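Local coordinates for protein sorbitol dehydrogenase (Gluconobacter oxydans, PDB 5ITG) that probably oxidises D-sorbitol to L-sorbose, with NADP(H) as the likely cofactor, at residues N35-R38 / A39-F43; Y44-Q47 / I48-H51; M128-E132 / G133-I137; R273-L276 / E277-G280. All coordinates share one frame; numbering follows the deposited sequence.

Contact 1 of 4, residues N35-R38 / A39-F43; sequences NFFR and AHEAF
Phe36 and His40 stack where helix 35-39 breaks and helix 41-46 begins, in the helical stretch that follows strand 26-31 of the Rossmann domain. The two side chains run out together from one side of the helix, their rings in an offset stack with centroids 4.8 Å apart and planes at 17°. Phe36 CZ sits over one face of the imidazole, 3.6 Å from His40 CG, while His40 CB lies over the rim of the phenyl face. Both CG atoms stand opposite their own backbone nitrogens (chi1 -176° and -174°), which sends the rings off together. His40 NE2 is hydrogen-bonded to Gln262 O, so the imidazole is held at its far end as well.

At the break, Ala39 N and His40 N make weak bonds to carbonyls three or four residues back. The stronger bond spans five residues: Ala42 N to Phe37 O, 2.9 Å and almost straight.

Ala42 CB also rests over one face of the Phe37 ring, a CH-pi contact 4.3 Å from its centroid. The Glu41 carboxylate reaches the edge of that ring, OE1 lying 3.8 Å from Phe37 CD1, with the two planes nearly perpendicular. Its OE2 is bonded to Ser127 OG. Such a broken helix, spanned by one i+5 (pi-type) bond and an i/i+4 ring stack, here forms the first helical connection of the Rossmann fold.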
loop_
_atom_site.group_PDB
_atom_site.type_symbol
_atom_site.label_atom_id
_atom_site.label_comp_id
_atom_site.label_asym_id
_atom_site.label_seq_id
_atom_site.Cartn_x
_atom_site.Cartn_y
_atom_site.Cartn_z
ATOM N N ASN A 35 7.941 7.924 -3.275
ATOM C CA ASN A 35 8.750 7.184 -2.327
ATOM C C ASN A 35 8.505 5.682 -2.309
ATOM O O ASN A 35 9.452 4.905 -2.253
ATOM C CB ASN A 35 8.547 7.725 -0.915
ATOM C CG ASN A 35 8.903 9.183 -0.797
ATOM O OD1 ASN A 35 9.855 9.650 -1.418
ATOM N ND2 ASN A 35 8.144 9.914 0.016
ATOM N N PHE A 36 7.242 5.271 -2.343
ATOM C CA PHE A 36 6.939 3.849 -2.303
ATOM C C PHE A 36 7.593 3.104 -3.464
ATOM O O PHE A 36 8.215 2.053 -3.269
ATOM C CB PHE A 36 5.428 3.615 -2.327
ATOM C CG PHE A 36 5.053 2.170 -2.189
ATOM C CD1 PHE A 36 5.356 1.475 -1.023
ATOM C CD2 PHE A 36 4.441 1.490 -3.234
ATOM C CE1 PHE A 36 5.053 0.118 -0.904
ATOM C CE2 PHE A 36 4.136 0.133 -3.125
ATOM C CZ PHE A 36 4.444 -0.552 -1.958
ATOM N N PHE A 37 7.441 3.648 -4.667
ATOM C CA PHE A 37 8.025 3.053 -5.868
ATOM C C PHE A 37 9.530 2.897 -5.694
ATOM O O PHE A 37 10.098 1.838 -5.956
ATOM C CB PHE A 37 7.763 3.943 -7.097
ATOM C CG PHE A 37 8.783 3.766 -8.196
ATOM C CD1 PHE A 37 8.789 2.618 -8.979
ATOM C CD2 PHE A 37 9.788 4.712 -8.391
ATOM C CE1 PHE A 37 9.786 2.410 -9.941
ATOM C CE2 PHE A 37 10.793 4.514 -9.352
ATOM C CZ PHE A 37 10.790 3.361 -10.126
ATOM N N ARG A 38 10.171 3.968 -5.246
ATOM C CA ARG A 38 11.614 3.974 -5.070
ATOM C C ARG A 38 12.140 2.999 -4.011
ATOM O O ARG A 38 13.288 2.558 -4.098
ATOM C CB ARG A 38 12.066 5.395 -4.759
ATOM C CG ARG A 38 11.765 6.371 -5.884
ATOM C CD ARG A 38 11.888 7.796 -5.379
ATOM N NE ARG A 38 13.232 8.033 -4.885
ATOM C CZ ARG A 38 13.555 8.932 -3.962
ATOM N NH1 ARG A 38 12.629 9.701 -3.408
ATOM N NH2 ARG A 38 14.821 9.049 -3.592
ATOM N N ALA A 39 11.305 2.656 -3.031
ATOM C CA ALA A 39 11.706 1.742 -1.959
ATOM C C ALA A 39 11.139 0.334 -2.114
ATOM O O ALA A 39 11.510 -0.578 -1.373
ATOM C CB ALA A 39 11.283 2.318 -0.605
ATOM N N HIS A 40 10.246 0.147 -3.078
ATOM C CA HIS A 40 9.630 -1.159 -3.273
ATOM C C HIS A 40 9.924 -1.702 -4.670
ATOM O O HIS A 40 10.858 -2.483 -4.840
ATOM C CB HIS A 40 8.117 -1.045 -3.011
ATOM C CG HIS A 40 7.386 -2.352 -3.051
ATOM N ND1 HIS A 40 6.829 -2.856 -4.205
ATOM C CD2 HIS A 40 7.124 -3.259 -2.079
ATOM C CE1 HIS A 40 6.252 -4.016 -3.942
ATOM N NE2 HIS A 40 6.416 -4.283 -2.659
ATOM N N GLU A 41 9.159 -1.279 -5.673
ATOM C CA GLU A 41 9.390 -1.760 -7.035
ATOM C C GLU A 41 10.850 -1.583 -7.478
ATOM O O GLU A 41 11.485 -2.524 -7.958
ATOM C CB GLU A 41 8.478 -1.039 -8.029
ATOM C CG GLU A 41 8.526 -1.657 -9.429
ATOM C CD GLU A 41 7.763 -0.857 -10.463
ATOM O OE1 GLU A 41 6.706 -0.292 -10.113
ATOM O OE2 GLU A 41 8.208 -0.808 -11.635
ATOM N N ALA A 42 11.382 -0.378 -7.322
ATOM C CA ALA A 42 12.761 -0.112 -7.718
ATOM C C ALA A 42 13.720 -0.983 -6.915
ATOM O O ALA A 42 14.771 -1.402 -7.410
ATOM C CB ALA A 42 13.091 1.370 -7.509
ATOM N N PHE A 43 13.339 -1.255 -5.670
ATOM C CA PHE A 43 14.132 -2.072 -4.746
ATOM C C PHE A 43 14.287 -3.505 -5.238
ATOM O O PHE A 43 15.393 -4.056 -5.229
ATOM C CB PHE A 43 13.461 -2.069 -3.364
ATOM C CG PHE A 43 14.180 -2.880 -2.329
ATOM C CD1 PHE A 43 15.345 -2.402 -1.733
ATOM C CD2 PHE A 43 13.680 -4.114 -1.928
ATOM C CE1 PHE A 43 16.003 -3.140 -0.746
ATOM C CE2 PHE A 43 14.326 -4.863 -0.942
ATOM C CZ PHE A 43 15.492 -4.373 -0.349
#

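Contact 2 of 4, residues Y44-Q47 / I48-H51; sequences YVEQ and ILEH
Ile48, Gln47 and Val45 account for most of the surface buried as the chain leaves helix 41-46. The Val45 carbonyl takes the backbone N-H of Ile48 and, weakly, that of Leu49. Ile48 N bonds to Val45 O at 3.0 Å with an angle of 162°. Gln47 N to Tyr44 O is another bond of three-residue span, so the helical winding tightens here.

The Ile48 side chain folds back over what it has just passed. With CG1 lodged between its backbone N and carbonyl carbon (chi1 52°), the branch runs beside the bonded oxygen, and both CG1 and CD1 come within 3.2 Å of Val45 O. Ile48 CD1 then reaches Val45 CG1 at 4.1 Å. That same methyl of Val45 meets Leu49 CD1 at 3.8 Å, which makes one small apolar patch of the three residues.

Gln47 works differently. Its CG stands opposite its carbonyl carbon (chi1 -58°), and the chain runs back up the helix to bond Phe43 O through NE2. Its own carbonyl points across the side chain's course, with Glu50 OE2 3.7 Å from Gln47 O, two acceptors that do not bond each other, and the His51 ring obliquely placed to it. His51 N closes the next turn onto Ile48 O. On another side of the helix, Glu46 bonds Tyr19 OH and Gly99 N. These i+3 turns carry the chain out of helix 41-46, within the beta-alpha-beta crossover from strand 26-31 to the parallel strand 56-61.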
loop_
_atom_site.group_PDB
_atom_site.type_symbol
_atom_site.label_atom_id
_atom_site.label_comp_id
_atom_site.label_asym_id
_atom_site.label_seq_id
_atom_site.Cartn_x
_atom_site.Cartn_y
_atom_site.Cartn_z
ATOM N N TYR A 44 13.183 -4.118 -5.659
ATOM C CA TYR A 44 13.237 -5.496 -6.155
ATOM C C TYR A 44 13.992 -5.592 -7.480
ATOM O O TYR A 44 14.783 -6.518 -7.688
ATOM C CB TYR A 44 11.821 -6.066 -6.317
ATOM C CG TYR A 44 11.161 -6.433 -5.003
ATOM C CD1 TYR A 44 11.495 -7.615 -4.337
ATOM C CD2 TYR A 44 10.212 -5.591 -4.420
ATOM C CE1 TYR A 44 10.896 -7.954 -3.118
ATOM C CE2 TYR A 44 9.608 -5.916 -3.200
ATOM C CZ TYR A 44 9.953 -7.095 -2.556
ATOM O OH TYR A 44 9.361 -7.407 -1.352
ATOM N N VAL A 45 13.756 -4.635 -8.373
ATOM C CA VAL A 45 14.435 -4.641 -9.658
ATOM C C VAL A 45 15.944 -4.513 -9.459
ATOM O O VAL A 45 16.734 -5.171 -10.147
ATOM C CB VAL A 45 13.917 -3.495 -10.557
ATOM C CG1 VAL A 45 14.802 -3.346 -11.790
ATOM C CG2 VAL A 45 12.480 -3.795 -10.981
ATOM N N GLU A 46 16.337 -3.678 -8.503
ATOM C CA GLU A 46 17.744 -3.452 -8.193
ATOM C C GLU A 46 18.467 -4.769 -7.901
ATOM O O GLU A 46 19.659 -4.909 -8.183
ATOM C CB GLU A 46 17.865 -2.532 -6.974
ATOM C CG GLU A 46 19.291 -2.191 -6.571
ATOM C CD GLU A 46 19.854 -1.031 -7.366
ATOM O OE1 GLU A 46 19.385 -0.805 -8.500
ATOM O OE2 GLU A 46 20.771 -0.351 -6.862
ATOM N N GLN A 47 17.733 -5.731 -7.348
ATOM C CA GLN A 47 18.301 -7.025 -6.982
ATOM C C GLN A 47 18.340 -8.084 -8.081
ATOM O O GLN A 47 18.880 -9.165 -7.871
ATOM C CB GLN A 47 17.559 -7.580 -5.771
ATOM C CG GLN A 47 17.608 -6.662 -4.561
ATOM C CD GLN A 47 16.641 -7.090 -3.478
ATOM O OE1 GLN A 47 16.800 -8.153 -2.873
ATOM N NE2 GLN A 47 15.619 -6.267 -3.235
ATOM N N ILE A 48 17.767 -7.794 -9.244
ATOM C CA ILE A 48 17.800 -8.757 -10.342
ATOM C C ILE A 48 18.502 -8.175 -11.566
ATOM O O ILE A 48 18.642 -8.842 -12.589
ATOM C CB ILE A 48 16.372 -9.221 -10.740
ATOM C CG1 ILE A 48 15.467 -8.017 -11.008
ATOM C CG2 ILE A 48 15.782 -10.092 -9.639
ATOM C CD1 ILE A 48 15.775 -7.278 -12.299
ATOM N N LEU A 49 18.953 -6.929 -11.449
ATOM C CA LEU A 49 19.630 -6.250 -12.547
ATOM C C LEU A 49 20.987 -6.889 -12.857
ATOM O O LEU A 49 21.508 -6.765 -13.967
ATOM C CB LEU A 49 19.807 -4.771 -12.197
ATOM C CG LEU A 49 19.291 -3.738 -13.203
ATOM C CD1 LEU A 49 17.937 -4.153 -13.755
ATOM C CD2 LEU A 49 19.194 -2.383 -12.517
ATOM N N GLU A 50 21.556 -7.569 -11.868
ATOM C CA GLU A 50 22.840 -8.236 -12.044
ATOM C C GLU A 50 22.621 -9.555 -12.778
ATOM O O GLU A 50 23.574 -10.203 -13.204
ATOM C CB GLU A 50 23.483 -8.507 -10.682
ATOM C CG GLU A 50 22.655 -9.417 -9.793
ATOM C CD GLU A 50 23.268 -9.602 -8.419
ATOM O OE1 GLU A 50 24.438 -10.043 -8.348
ATOM O OE2 GLU A 50 22.579 -9.308 -7.414
ATOM N N HIS A 51 21.357 -9.941 -12.921
ATOM C CA HIS A 51 20.984 -11.181 -13.596
ATOM C C HIS A 51 20.448 -10.888 -14.992
ATOM O O HIS A 51 20.798 -11.559 -15.965
ATOM C CB HIS A 51 19.902 -11.903 -12.791
ATOM C CG HIS A 51 20.327 -12.272 -11.406
ATOM N ND1 HIS A 51 19.429 -12.458 -10.377
ATOM C CD2 HIS A 51 21.555 -12.502 -10.881
ATOM C CE1 HIS A 51 20.086 -12.784 -9.277
ATOM N NE2 HIS A 51 21.377 -12.818 -9.556
#

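Contact 3 of 4, residues M128-E132 / G133-I137; sequences MTITE and GGYNI
Gly134 N and Tyr135 N turn back onto Thr131 O and Glu132 O, each at 3.0 Å, so the backbone curls into successive three-residue turns just past strand 125-128. Gly134 fits because it lacks a side chain: a CB would run into Ile130 O, to which Gly134 CA instead makes a CA-H...O contact. Glu132 O also takes a water that accepts from Ile137 N, bridging the ends of the curl.

Tyr135 carries the side-chain packing. Its CG lies opposite its carbonyl carbon (chi1 -68°), bringing the ring back beneath Ile130. The Ile130 chain meets it at about a right angle, with CD1 over the ring centre, 3.9 Å from the centroid and only 7° off the normal, and CG1 3.7 Å from Tyr135 CE1. Glu132 O lies in plane at the ring's edge. Met128, a selenomethionine in this crystal, approaches obliquely in a Met-aromatic contact, its SE 4.0 Å from Tyr135 CE2.

The phenol oxygen bonds Asp189 OD2 and Ser187 OG, and the Asp189 carboxylate also binds the Ile130 and Thr131 backbone nitrogens. A phenylalanine in place of Tyr135 would probably keep the packing under Ile130 but leave Asp189 and Ser187 without their shared hydroxyl partner. Pinned in this way, the turn belongs to the loops at the C-terminal edge of a Rossmann sheet's parallel strands.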
loop_
_atom_site.group_PDB
_atom_site.type_symbol
_atom_site.label_atom_id
_atom_site.label_comp_id
_atom_site.label_asym_id
_atom_site.label_seq_id
_atom_site.Cartn_x
_atom_site.Cartn_y
_atom_site.Cartn_z
HETATM N N MSE A 128 3.110 1.597 -12.428
HETATM C CA MSE A 128 2.617 2.871 -11.929
HETATM C C MSE A 128 2.198 2.869 -10.459
HETATM O O MSE A 128 1.776 1.851 -9.913
HETATM C CB MSE A 128 1.421 3.309 -12.780
HETATM C CG MSE A 128 0.246 2.342 -12.680
HETATM SE SE MSE A 128 -1.038 2.492 -14.121
HETATM C CE MSE A 128 0.156 2.008 -15.575
ATOM N N THR A 129 2.347 4.029 -9.827
ATOM C CA THR A 129 1.926 4.260 -8.453
ATOM C C THR A 129 1.381 5.677 -8.573
ATOM O O THR A 129 2.134 6.652 -8.508
ATOM C CB THR A 129 3.097 4.202 -7.410
ATOM O OG1 THR A 129 4.226 4.944 -7.882
ATOM C CG2 THR A 129 3.513 2.744 -7.134
ATOM N N ILE A 130 0.070 5.780 -8.782
ATOM C CA ILE A 130 -0.582 7.075 -8.963
ATOM C C ILE A 130 -1.718 7.308 -7.974
ATOM O O ILE A 130 -2.501 8.246 -8.147
ATOM C CB ILE A 130 -1.173 7.185 -10.386
ATOM C CG1 ILE A 130 -2.146 6.023 -10.617
ATOM C CG2 ILE A 130 -0.064 7.155 -11.426
ATOM C CD1 ILE A 130 -2.787 6.003 -11.989
ATOM N N THR A 131 -1.796 6.455 -6.953
ATOM C CA THR A 131 -2.830 6.505 -5.915
ATOM C C THR A 131 -4.166 6.083 -6.511
ATOM O O THR A 131 -4.343 6.116 -7.726
ATOM C CB THR A 131 -3.006 7.921 -5.298
ATOM O OG1 THR A 131 -3.741 8.759 -6.201
ATOM C CG2 THR A 131 -1.652 8.549 -4.999
ATOM N N GLU A 132 -5.108 5.694 -5.657
ATOM C CA GLU A 132 -6.415 5.269 -6.136
ATOM C C GLU A 132 -7.113 6.325 -6.979
ATOM O O GLU A 132 -7.657 6.017 -8.040
ATOM C CB GLU A 132 -7.332 4.890 -4.977
ATOM C CG GLU A 132 -8.724 4.498 -5.447
ATOM C CD GLU A 132 -9.630 4.040 -4.329
ATOM O OE1 GLU A 132 -9.836 4.815 -3.371
ATOM O OE2 GLU A 132 -10.145 2.905 -4.412
ATOM N N GLY A 133 -7.112 7.564 -6.500
ATOM C CA GLY A 133 -7.763 8.637 -7.230
ATOM C C GLY A 133 -7.203 8.786 -8.628
ATOM O O GLY A 133 -7.885 9.260 -9.544
ATOM N N GLY A 134 -5.953 8.366 -8.796
ATOM C CA GLY A 134 -5.304 8.463 -10.087
ATOM C C GLY A 134 -5.907 7.599 -11.178
ATOM O O GLY A 134 -5.667 7.852 -12.353
ATOM N N TYR A 135 -6.685 6.583 -10.812
ATOM C CA TYR A 135 -7.281 5.710 -11.819
ATOM C C TYR A 135 -8.571 6.266 -12.428
ATOM O O TYR A 135 -9.159 5.664 -13.327
ATOM C CB TYR A 135 -7.498 4.301 -11.246
ATOM C CG TYR A 135 -6.188 3.579 -10.968
ATOM C CD1 TYR A 135 -5.527 3.737 -9.749
ATOM C CD2 TYR A 135 -5.564 2.817 -11.959
ATOM C CE1 TYR A 135 -4.274 3.166 -9.527
ATOM C CE2 TYR A 135 -4.304 2.241 -11.750
ATOM C CZ TYR A 135 -3.662 2.425 -10.531
ATOM O OH TYR A 135 -2.392 1.913 -10.337
ATOM N N ASN A 136 -9.001 7.425 -11.939
ATOM C CA ASN A 136 -10.181 8.094 -12.479
ATOM C C ASN A 136 -11.444 7.243 -12.529
ATOM O O ASN A 136 -12.156 7.240 -13.536
ATOM C CB ASN A 136 -9.854 8.630 -13.882
ATOM C CG ASN A 136 -11.012 9.398 -14.511
ATOM O OD1 ASN A 136 -11.619 10.260 -13.880
ATOM N ND2 ASN A 136 -11.308 9.094 -15.767
ATOM N N ILE A 137 -11.714 6.509 -11.452
ATOM C CA ILE A 137 -12.922 5.693 -11.378
ATOM C C ILE A 137 -13.953 6.493 -10.577
ATOM O O ILE A 137 -13.714 6.833 -9.422
ATOM C CB ILE A 137 -12.679 4.356 -10.640
ATOM C CG1 ILE A 137 -11.623 3.530 -11.372
ATOM C CG2 ILE A 137 -13.984 3.589 -10.521
ATOM C CD1 ILE A 137 -11.935 3.254 -12.828
HETATM O O HOH W 1 -10.220 6.032 -8.989
#

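Contact 4 of 4, residues R273-L276 / E277-G280; sequences RPPL and EKAG
Arg273 and Glu277 form a salt bridge across an inverse gamma turn centred on Pro275, at the point where the chain enters a short 3-10 segment. Arg273 NH1 donates to the syn lone pair of Glu277 OE1 at 3.0 Å, the oxygen tilted 19° from the guanidinium plane. The same nitrogen also bonds Pro274 O at 2.9 Å, this time close to the plane. One NH1 therefore ties the carboxylate to the first carbonyl of the gamma turn, while NE pairs with Asp267.

Glu277 reaches the bridge by bending at chi2 (-68°), which lays its carboxylate back against Pro275. The fit is tight, with OE2 3.0 Å from Pro275 CB and about as close to Pro275 O, a neighbour that cannot bond it and may even raise the cost of the charge. A leucine replacing Arg273 would probably leave Glu277 and Asp267 without their shared counter-charge, and the Glu277 carboxylate free to turn away from Pro275.

Backbone bonds then wind the 3-10 turn: Lys278 N to Pro275 O at 3.0 Å and Ala279 N to Leu276 O at 2.8 Å. The aliphatic part of Lys278 passes alongside the proline ring, CD lying 4.0 Å from Pro275 CB. Gly280, with positive phi (96°), lets the chain leave the turn. The inverse gamma turn thus leads straight into the 3-10 turn, in the connection between parallel strands 263-266 and 282-284.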
loop_
_atom_site.group_PDB
_atom_site.type_symbol
_atom_site.label_atom_id
_atom_site.label_comp_id
_atom_site.label_asym_id
_atom_site.label_seq_id
_atom_site.Cartn_x
_atom_site.Cartn_y
_atom_site.Cartn_z
ATOM N N ARG A 273 9.217 -10.799 -18.357
ATOM C CA ARG A 273 9.370 -10.097 -17.089
ATOM C C ARG A 273 10.707 -10.444 -16.455
ATOM O O ARG A 273 11.323 -11.457 -16.796
ATOM C CB ARG A 273 8.263 -10.502 -16.115
ATOM C CG ARG A 273 8.331 -11.969 -15.684
ATOM C CD ARG A 273 7.458 -12.220 -14.460
ATOM N NE ARG A 273 7.328 -13.636 -14.100
ATOM C CZ ARG A 273 8.269 -14.361 -13.502
ATOM N NH1 ARG A 273 9.439 -13.818 -13.185
ATOM N NH2 ARG A 273 8.027 -15.635 -13.201
ATOM N N PRO A 274 11.176 -9.601 -15.524
ATOM C CA PRO A 274 12.450 -9.848 -14.844
ATOM C C PRO A 274 12.302 -11.102 -13.977
ATOM O O PRO A 274 11.183 -11.531 -13.687
ATOM C CB PRO A 274 12.636 -8.602 -13.982
ATOM C CG PRO A 274 11.821 -7.552 -14.676
ATOM C CD PRO A 274 10.609 -8.300 -15.134
ATOM N N PRO A 275 13.423 -11.709 -13.561
ATOM C CA PRO A 275 13.353 -12.909 -12.721
ATOM C C PRO A 275 13.153 -12.473 -11.267
ATOM O O PRO A 275 13.974 -12.757 -10.399
ATOM C CB PRO A 275 14.709 -13.559 -12.956
ATOM C CG PRO A 275 15.616 -12.358 -13.064
ATOM C CD PRO A 275 14.819 -11.416 -13.946
ATOM N N LEU A 276 12.047 -11.776 -11.019
ATOM C CA LEU A 276 11.718 -11.246 -9.695
ATOM C C LEU A 276 11.720 -12.253 -8.542
ATOM O O LEU A 276 11.977 -11.881 -7.395
ATOM C CB LEU A 276 10.371 -10.516 -9.762
ATOM C CG LEU A 276 10.356 -9.351 -10.762
ATOM C CD1 LEU A 276 8.951 -8.763 -10.890
ATOM C CD2 LEU A 276 11.333 -8.294 -10.303
ATOM N N GLU A 277 11.427 -13.519 -8.823
ATOM C CA GLU A 277 11.446 -14.510 -7.752
ATOM C C GLU A 277 12.818 -14.506 -7.077
ATOM O O GLU A 277 12.921 -14.661 -5.861
ATOM C CB GLU A 277 11.119 -15.911 -8.289
ATOM C CG GLU A 277 12.068 -16.453 -9.352
ATOM C CD GLU A 277 11.991 -15.690 -10.665
ATOM O OE1 GLU A 277 10.876 -15.304 -11.068
ATOM O OE2 GLU A 277 13.050 -15.494 -11.304
ATOM N N LYS A 278 13.870 -14.295 -7.863
ATOM C CA LYS A 278 15.227 -14.274 -7.324
ATOM C C LYS A 278 15.441 -13.166 -6.298
ATOM O O LYS A 278 16.399 -13.205 -5.527
ATOM C CB LYS A 278 16.248 -14.129 -8.459
ATOM C CG LYS A 278 16.261 -15.312 -9.414
ATOM C CD LYS A 278 17.355 -15.196 -10.467
ATOM C CE LYS A 278 17.311 -16.386 -11.420
ATOM N NZ LYS A 278 18.362 -16.314 -12.471
ATOM N N ALA A 279 14.548 -12.183 -6.286
ATOM C CA ALA A 279 14.646 -11.068 -5.347
ATOM C C ALA A 279 13.626 -11.206 -4.219
ATOM O O ALA A 279 13.458 -10.295 -3.407
ATOM C CB ALA A 279 14.434 -9.749 -6.079
ATOM N N GLY A 280 12.936 -12.339 -4.178
ATOM C CA GLY A 280 11.960 -12.559 -3.129
ATOM C C GLY A 280 10.525 -12.234 -3.497
ATOM O O GLY A 280 9.642 -12.296 -2.642
#

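Overall arrangement
The four contacts follow one another in series: each is a local turn of continuous chain, and none nests in or crosses another. Contact 1 comes soon after strand 26-31, and contact 2 continues from it along helix 41-46 toward strand 56-61. Contact 3 lies beyond strand 125-128, the parallel neighbour of 26-31, and touches contact 1 through Phe37 and Thr129. Far later in the sequence, contact 4 brings the chain back beside contact 2. Their centres are about 8 Å apart, with Ile48 packed on Pro274 and Pro275 and His51 on Lys278. The first crossover is thus joined both to the neighbouring strand's loop and to the loop that connects two strands of the small three-stranded sheet.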